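Local structure of TonB-dependent siderophore receptor (Pseudomonas aeruginosa 39016, 5NEC) at residues G243-K248 / N267-T272; W313-D318 / A714-Q719. The protein probably takes up iron-loaded siderophores across the outer membrane, powered through TonB, by way of a beta-barrel whose lumen holds a plug domain. One frame throughout, in Å; residues are numbered along the deposited sequence.

Interaction 1: residues G243-K248 / N267-T272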
ATOM      1  N   GLY A 243      11.566  16.203  -1.549  1.00 39.40           N
ATOM      2  CA  GLY A 243      10.803  16.689  -0.398  1.00 40.40           C
ATOM      3  C   GLY A 243      11.316  18.043   0.084  1.00 38.55           C
ATOM      4  O   GLY A 243      12.107  18.700  -0.592  1.00 35.83           O
ATOM      5  N   ILE A 244      10.841  18.420   1.268  1.00 38.80           N
ATOM      6  CA  ILE A 244      10.995  19.741   1.843  1.00 37.44           C
ATOM      7  C   ILE A 244      11.582  19.531   3.221  1.00 38.24           C
ATOM      8  O   ILE A 244      11.078  18.697   3.989  1.00 36.46           O
ATOM      9  CB  ILE A 244       9.627  20.434   1.970  1.00 37.66           C
ATOM     10  CG1 ILE A 244       8.925  20.509   0.606  1.00 37.27           C
ATOM     11  CG2 ILE A 244       9.745  21.834   2.585  1.00 38.33           C
ATOM     12  CD1 ILE A 244       9.689  21.281  -0.455  1.00 38.15           C
ATOM     13  N   PRO A 245      12.666  20.263   3.548  1.00 38.65           N
ATOM     14  CA  PRO A 245      13.276  20.073   4.864  1.00 39.88           C
ATOM     15  C   PRO A 245      12.399  20.556   6.035  1.00 41.31           C
ATOM     16  O   PRO A 245      11.598  21.495   5.889  1.00 40.38           O
ATOM     17  CB  PRO A 245      14.555  20.923   4.789  1.00 40.40           C
ATOM     18  CG  PRO A 245      14.277  21.943   3.745  1.00 39.75           C
ATOM     19  CD  PRO A 245      13.336  21.316   2.769  1.00 37.74           C
ATOM     20  N   TYR A 246      12.555  19.890   7.178  1.00 40.82           N
ATOM     21  CA  TYR A 246      12.049  20.395   8.448  1.00 40.43           C
ATOM     22  C   TYR A 246      12.804  21.676   8.804  1.00 41.25           C
ATOM     23  O   TYR A 246      14.023  21.779   8.599  1.00 39.58           O
ATOM     24  CB  TYR A 246      12.247  19.382   9.592  1.00 39.40           C
ATOM     25  CG  TYR A 246      11.436  18.126   9.464  1.00 39.75           C
ATOM     26  CD1 TYR A 246      10.051  18.180   9.303  1.00 40.37           C
ATOM     27  CD2 TYR A 246      12.043  16.863   9.517  1.00 38.34           C
ATOM     28  CE1 TYR A 246       9.300  17.013   9.179  1.00 39.75           C
ATOM     29  CE2 TYR A 246      11.289  15.698   9.407  1.00 38.29           C
ATOM     30  CZ  TYR A 246       9.924  15.775   9.236  1.00 38.40           C
ATOM     31  OH  TYR A 246       9.164  14.630   9.122  1.00 38.78           O
ATOM     32  N   ALA A 247      12.070  22.654   9.333  1.00 43.95           N
ATOM     33  CA  ALA A 247      12.695  23.809  10.000  1.00 46.13           C
ATOM     34  C   ALA A 247      13.547  23.259  11.137  1.00 46.46           C
ATOM     35  O   ALA A 247      13.249  22.173  11.653  1.00 47.46           O
ATOM     36  CB  ALA A 247      11.644  24.786  10.523  1.00 45.21           C
ATOM     37  N   LYS A 248      14.641  23.943  11.461  1.00 45.80           N
ATOM     38  CA  LYS A 248      15.534  23.474  12.512  1.00 48.98           C
ATOM     39  C   LYS A 248      15.725  24.574  13.569  1.00 49.11           C
ATOM     40  O   LYS A 248      16.608  25.436  13.455  1.00 47.05           O
ATOM     41  CB  LYS A 248      16.867  22.990  11.924  1.00 50.41           C
ATOM     42  CG  LYS A 248      17.758  22.238  12.923  1.00 52.48           C
ATOM     43  CD  LYS A 248      19.221  22.338  12.529  1.00 55.51           C
ATOM     44  CE  LYS A 248      20.184  22.111  13.685  1.00 56.28           C
ATOM     45  NZ  LYS A 248      19.910  20.816  14.337  1.00 56.81           N
ATOM     46  N   ASN A 267       9.367  24.237  -5.046  1.00 38.82           N
ATOM     47  CA  ASN A 267      10.788  24.053  -4.750  1.00 38.47           C
ATOM     48  C   ASN A 267      11.205  22.571  -4.733  1.00 38.23           C
ATOM     49  O   ASN A 267      10.664  21.757  -3.973  1.00 37.95           O
ATOM     50  CB  ASN A 267      11.153  24.658  -3.395  1.00 39.78           C
ATOM     51  CG  ASN A 267      11.326  26.170  -3.432  1.00 40.67           C
ATOM     52  OD1 ASN A 267      10.917  26.835  -4.367  1.00 42.50           O
ATOM     53  ND2 ASN A 267      11.954  26.711  -2.394  1.00 39.57           N
ATOM     54  N   PHE A 268      12.194  22.264  -5.561  1.00 37.89           N
ATOM     55  CA  PHE A 268      12.828  20.967  -5.660  1.00 38.19           C
ATOM     56  C   PHE A 268      14.339  21.156  -5.408  1.00 37.86           C
ATOM     57  O   PHE A 268      15.014  21.922  -6.102  1.00 37.68           O
ATOM     58  CB  PHE A 268      12.508  20.399  -7.064  1.00 38.61           C
ATOM     59  CG  PHE A 268      13.244  19.139  -7.415  1.00 37.54           C
ATOM     60  CD1 PHE A 268      13.212  18.037  -6.569  1.00 37.24           C
ATOM     61  CD2 PHE A 268      13.960  19.049  -8.598  1.00 37.36           C
ATOM     62  CE1 PHE A 268      13.897  16.878  -6.882  1.00 35.20           C
ATOM     63  CE2 PHE A 268      14.643  17.889  -8.921  1.00 36.25           C
ATOM     64  CZ  PHE A 268      14.605  16.802  -8.064  1.00 35.25           C
ATOM     65  N   TYR A 269      14.865  20.464  -4.408  1.00 38.43           N
ATOM     66  CA  TYR A 269      16.279  20.598  -4.030  1.00 40.23           C
ATOM     67  C   TYR A 269      17.213  19.581  -4.710  1.00 40.31           C
ATOM     68  O   TYR A 269      18.428  19.638  -4.522  1.00 37.91           O
ATOM     69  CB  TYR A 269      16.420  20.551  -2.493  1.00 41.04           C
ATOM     70  CG  TYR A 269      15.649  21.695  -1.884  1.00 41.47           C
ATOM     71  CD1 TYR A 269      16.169  23.002  -1.893  1.00 40.93           C
ATOM     72  CD2 TYR A 269      14.355  21.507  -1.408  1.00 41.14           C
ATOM     73  CE1 TYR A 269      15.442  24.068  -1.388  1.00 39.51           C
ATOM     74  CE2 TYR A 269      13.627  22.578  -0.903  1.00 42.11           C
ATOM     75  CZ  TYR A 269      14.190  23.850  -0.898  1.00 40.02           C
ATOM     76  OH  TYR A 269      13.478  24.892  -0.405  1.00 41.19           O
ATOM     77  N   GLY A 270      16.651  18.681  -5.515  1.00 40.49           N
ATOM     78  CA  GLY A 270      17.441  17.692  -6.236  1.00 39.34           C
ATOM     79  C   GLY A 270      18.003  18.216  -7.546  1.00 40.05           C
ATOM     80  O   GLY A 270      17.923  19.412  -7.846  1.00 40.31           O
ATOM     81  N   LEU A 271      18.554  17.290  -8.324  1.00 39.80           N
ATOM     82  CA  LEU A 271      19.358  17.583  -9.489  1.00 39.85           C
ATOM     83  C   LEU A 271      18.911  16.730 -10.664  1.00 41.45           C
ATOM     84  O   LEU A 271      19.074  15.509 -10.651  1.00 41.17           O
ATOM     85  CB  LEU A 271      20.803  17.256  -9.193  1.00 40.14           C
ATOM     86  CG  LEU A 271      21.495  18.194  -8.215  1.00 41.75           C
ATOM     87  CD1 LEU A 271      22.779  17.546  -7.675  1.00 42.25           C
ATOM     88  CD2 LEU A 271      21.766  19.536  -8.872  1.00 41.65           C
ATOM     89  N   THR A 272      18.368  17.376 -11.687  1.00 42.91           N
ATOM     90  CA  THR A 272      17.945  16.684 -12.910  1.00 43.90           C
ATOM     91  C   THR A 272      19.093  15.992 -13.635  1.00 42.11           C
ATOM     92  O   THR A 272      18.875  14.977 -14.267  1.00 43.74           O
ATOM     93  CB  THR A 272      17.217  17.628 -13.889  1.00 43.53           C
ATOM     94  OG1 THR A 272      18.000  18.808 -14.103  1.00 45.73           O
ATOM     95  CG2 THR A 272      15.887  18.015 -13.319  1.00 43.49           C
TER
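Asn267 meets Ile244 through its backbone: the Asn267 carbonyl O lies 3.7 Å from Ile244 CD1. That oxygen is also hydrogen-bonded to Arg203 NH2, while the Asn267 amide ND2 reaches the carbonyl of Glu407, so the residue's polar groups serve the surrounding loops. Phe268 directs its side chain away from 243-248, and the backbone N of Gly270 sits over the centre of its ring, an approach that suits a residue with no side chain. Both segments belong to the long connection between barrel strands 225-238 and 276-291, probably one of the extracellular loops of this TonB-dependent receptor; the contact folds this loop back on itself. Tyr269 carries most of the packing. With CG beside the backbone N (chi1 -61°), its ring reaches across to the other segment. Gly243 O lies in the ring plane at the edge, 3.7 Å from Tyr269 CD2, where the weakly positive ring hydrogens suit a carbonyl. Pro245 offers a compact apolar ring, its CD obliquely placed 3.9 Å from Tyr269 CE2, while the slender CG1-CD1 arm of Ile244 is long enough to reach the ring edge too. The hydroxyl at the ring's end is hydrogen-bonded to Leu406 O.

Interaction 2: residues W313-D318 / A714-Q719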
ATOM      1  N   TRP A 313      18.976   9.803  -5.019  1.00 40.59           N
ATOM      2  CA  TRP A 313      18.145  10.986  -4.835  1.00 41.55           C
ATOM      3  C   TRP A 313      18.753  11.952  -3.818  1.00 41.75           C
ATOM      4  O   TRP A 313      19.730  11.628  -3.137  1.00 39.69           O
ATOM      5  CB  TRP A 313      16.715  10.571  -4.456  1.00 40.98           C
ATOM      6  CG  TRP A 313      16.529  10.108  -3.057  1.00 40.47           C
ATOM      7  CD1 TRP A 313      16.025  10.836  -2.036  1.00 41.54           C
ATOM      8  CD2 TRP A 313      16.822   8.813  -2.524  1.00 40.80           C
ATOM      9  NE1 TRP A 313      15.995  10.089  -0.882  1.00 42.49           N
ATOM     10  CE2 TRP A 313      16.468   8.834  -1.153  1.00 41.99           C
ATOM     11  CE3 TRP A 313      17.331   7.624  -3.071  1.00 40.91           C
ATOM     12  CZ2 TRP A 313      16.626   7.709  -0.307  1.00 40.69           C
ATOM     13  CZ3 TRP A 313      17.481   6.514  -2.227  1.00 40.28           C
ATOM     14  CH2 TRP A 313      17.137   6.572  -0.863  1.00 39.99           C
ATOM     15  N   THR A 314      18.152  13.142  -3.736  1.00 41.87           N
ATOM     16  CA  THR A 314      18.643  14.234  -2.887  1.00 40.37           C
ATOM     17  C   THR A 314      17.740  14.433  -1.669  1.00 39.56           C
ATOM     18  O   THR A 314      16.524  14.361  -1.773  1.00 40.22           O
ATOM     19  CB  THR A 314      18.721  15.536  -3.696  1.00 40.09           C
ATOM     20  OG1 THR A 314      19.584  15.350  -4.828  1.00 40.15           O
ATOM     21  CG2 THR A 314      19.222  16.707  -2.838  1.00 38.95           C
ATOM     22  N   GLN A 315      18.350  14.660  -0.513  1.00 42.57           N
ATOM     23  CA  GLN A 315      17.616  15.049   0.707  1.00 43.63           C
ATOM     24  C   GLN A 315      18.069  16.447   1.121  1.00 41.58           C
ATOM     25  O   GLN A 315      19.272  16.703   1.216  1.00 40.55           O
ATOM     26  CB  GLN A 315      17.874  14.080   1.841  1.00 44.68           C
ATOM     27  CG  GLN A 315      17.673  12.645   1.427  1.00 47.60           C
ATOM     28  CD  GLN A 315      17.768  11.656   2.568  1.00 50.66           C
ATOM     29  OE1 GLN A 315      17.621  10.459   2.336  1.00 51.75           O
ATOM     30  NE2 GLN A 315      18.024  12.131   3.795  1.00 50.75           N
ATOM     31  N   PRO A 316      17.112  17.341   1.389  1.00 42.29           N
ATOM     32  CA  PRO A 316      17.470  18.723   1.674  1.00 41.78           C
ATOM     33  C   PRO A 316      18.045  18.935   3.069  1.00 41.18           C
ATOM     34  O   PRO A 316      17.327  18.861   4.061  1.00 40.59           O
ATOM     35  CB  PRO A 316      16.148  19.464   1.486  1.00 42.02           C
ATOM     36  CG  PRO A 316      15.087  18.463   1.786  1.00 42.51           C
ATOM     37  CD  PRO A 316      15.667  17.102   1.568  1.00 42.66           C
ATOM     38  N   ASP A 317      19.366  19.118   3.106  1.00 41.53           N
ATOM     39  CA  ASP A 317      20.150  19.602   4.254  1.00 41.38           C
ATOM     40  C   ASP A 317      20.507  18.645   5.375  1.00 41.14           C
ATOM     41  O   ASP A 317      21.393  18.962   6.169  1.00 40.37           O
ATOM     42  CB  ASP A 317      19.545  20.891   4.856  1.00 42.62           C
ATOM     43  CG  ASP A 317      20.620  21.862   5.361  1.00 42.91           C
ATOM     44  OD1 ASP A 317      21.652  21.974   4.664  1.00 41.36           O
ATOM     45  OD2 ASP A 317      20.444  22.489   6.443  1.00 43.10           O
ATOM     46  N   ASP A 318      19.856  17.491   5.438  1.00 42.77           N
ATOM     47  CA  ASP A 318      19.989  16.539   6.565  1.00 45.22           C
ATOM     48  C   ASP A 318      20.339  17.140   7.945  1.00 43.39           C
ATOM     49  O   ASP A 318      21.266  16.696   8.622  1.00 41.02           O
ATOM     50  CB  ASP A 318      20.920  15.364   6.184  1.00 47.44           C
ATOM     51  CG  ASP A 318      20.192  14.255   5.375  1.00 50.55           C
ATOM     52  OD1 ASP A 318      19.186  14.522   4.659  1.00 50.25           O
ATOM     53  OD2 ASP A 318      20.654  13.087   5.449  1.00 53.41           O
ATOM     54  N   ALA A 714      13.706  11.873  10.329  1.00 40.14           N
ATOM     55  CA  ALA A 714      14.627  12.968  10.403  1.00 39.20           C
ATOM     56  C   ALA A 714      14.636  13.744   9.089  1.00 40.37           C
ATOM     57  O   ALA A 714      14.214  13.237   8.055  1.00 39.45           O
ATOM     58  CB  ALA A 714      16.019  12.457  10.735  1.00 38.04           C
ATOM     59  N   HIS A 715      15.072  15.003   9.176  1.00 40.61           N
ATOM     60  CA  HIS A 715      15.561  15.773   8.052  1.00 39.85           C
ATOM     61  C   HIS A 715      14.500  16.434   7.188  1.00 39.29           C
ATOM     62  O   HIS A 715      14.639  17.621   6.878  1.00 38.47           O
ATOM     63  CB  HIS A 715      16.500  14.942   7.184  1.00 42.05           C
ATOM     64  CG  HIS A 715      17.578  14.241   7.955  1.00 43.82           C
ATOM     65  ND1 HIS A 715      18.266  14.838   8.990  1.00 44.85           N
ATOM     66  CD2 HIS A 715      18.092  12.993   7.837  1.00 43.66           C
ATOM     67  CE1 HIS A 715      19.155  13.992   9.476  1.00 44.03           C
ATOM     68  NE2 HIS A 715      19.071  12.865   8.793  1.00 45.03           N
ATOM     69  N   TYR A 716      13.463  15.695   6.787  1.00 39.63           N
ATOM     70  CA  TYR A 716      12.519  16.172   5.766  1.00 39.20           C
ATOM     71  C   TYR A 716      11.191  15.409   5.704  1.00 38.51           C
ATOM     72  O   TYR A 716      11.016  14.385   6.348  1.00 37.60           O
ATOM     73  CB  TYR A 716      13.180  16.151   4.377  1.00 39.91           C
ATOM     74  CG  TYR A 716      13.273  14.779   3.753  1.00 41.39           C
ATOM     75  CD1 TYR A 716      14.171  13.831   4.240  1.00 42.63           C
ATOM     76  CD2 TYR A 716      12.443  14.423   2.671  1.00 43.01           C
ATOM     77  CE1 TYR A 716      14.236  12.567   3.693  1.00 43.93           C
ATOM     78  CE2 TYR A 716      12.511  13.169   2.108  1.00 43.32           C
ATOM     79  CZ  TYR A 716      13.420  12.252   2.609  1.00 44.01           C
ATOM     80  OH  TYR A 716      13.493  11.020   2.064  1.00 44.31           O
ATOM     81  N   ALA A 717      10.281  15.948   4.903  1.00 37.58           N
ATOM     82  CA  ALA A 717       8.982  15.366   4.638  1.00 39.31           C
ATOM     83  C   ALA A 717       8.655  15.454   3.148  1.00 40.35           C
ATOM     84  O   ALA A 717       9.182  16.300   2.409  1.00 39.84           O
ATOM     85  CB  ALA A 717       7.920  16.117   5.415  1.00 40.47           C
ATOM     86  N   SER A 718       7.752  14.581   2.722  1.00 41.34           N
ATOM     87  CA  SER A 718       7.314  14.524   1.340  1.00 41.36           C
ATOM     88  C   SER A 718       6.085  15.390   1.166  1.00 39.89           C
ATOM     89  O   SER A 718       5.160  15.285   1.946  1.00 41.01           O
ATOM     90  CB  SER A 718       6.993  13.089   0.945  1.00 42.60           C
ATOM     91  OG  SER A 718       6.369  13.073  -0.323  1.00 45.99           O
ATOM     92  N   GLN A 719       6.090  16.226   0.139  1.00 38.65           N
ATOM     93  CA  GLN A 719       4.967  17.098  -0.193  1.00 40.02           C
ATOM     94  C   GLN A 719       4.069  16.415  -1.224  1.00 40.34           C
ATOM     95  O   GLN A 719       4.550  15.867  -2.196  1.00 42.85           O
ATOM     96  CB  GLN A 719       5.484  18.445  -0.729  1.00 39.15           C
ATOM     97  CG  GLN A 719       4.397  19.457  -1.081  1.00 39.90           C
ATOM     98  CD  GLN A 719       4.972  20.826  -1.471  1.00 39.62           C
ATOM     99  OE1 GLN A 719       5.724  21.444  -0.710  1.00 40.28           O
ATOM    100  NE2 GLN A 719       4.613  21.304  -2.656  1.00 38.51           N
TER
HETATM  101  O   HOH W   1      16.910  18.712   6.704  1.00 31.65           O
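Strands 313-316 and 716-719 pass each other 8.0 Å apart at their axes, with 116° between their directions, and the chains draw closest just beyond the first and before the second, where Asp318 CA lies 4.7 Å from His715 CA. No direct hydrogen bond joins the segments; instead a water bridges Pro316 O, at 2.7 Å, and His715 O, the second separation being so short that its exact length is doubtful. Asp318 lies over one face of the His715 imidazole: Asp318 CB is 3.8 Å from the ring centroid, almost on its normal, in a CH-pi contact, and the carboxylate stacks toward the rim with its plane 13° from that of the ring. Ala714 CB covers the opposite face, small enough to sit over the ring centre, and Ser319 OG is hydrogen-bonded to His715 ND1, which fixes the ring's rotation. The carboxylate itself is gripped twice: Gln315 NE2 binds Asp318 OD1 on its syn lone pair at 2.8 Å, while Arg331 forms a salt bridge with OD2. Gln315, extended beyond CG and hydrogen-bonded through OE1 to Asn333, also lays its NE2 3.8 Å from Tyr716 CE1. Tyr716 CG stands between its backbone N and carbonyl carbon (chi1 77°), which lays the ring alongside strand 313-316, running back from Pro316 toward Trp313, with the side chains of the strand meeting it crosswise. Its root packs on proline, Pro316 CD to Tyr716 CB being 3.9 Å, and its OH approaches the edge of the Trp313 indole. Strand 296-316 continues the barrel wall and pairs with strand 327-354, whereas strand 716-719 lies between strands 244-245 and 708-711 in a small antiparallel sheet packed against it.

The two contacts lie side by side, their centres about 6 Å apart. Both segments of interaction 1 precede both of interaction 2 in the sequence, yet the three-stranded sheet makes neighbours of strands 244-245 and 716-719. Probable backbone hydrogen bonds run from Ile244 N to Ala717 O (2.9 Å) and from Tyr246 N to His715 O (3.1 Å). Pro316 completes the join, touching Pro245 and Tyr269 of interaction 1 as well as Tyr716. The loop between strands 225-238 and 276-291 is thus tied to the end of strand 296-316 and to a segment near the C-terminus, bringing distant parts of the barrel chain together in one buried region.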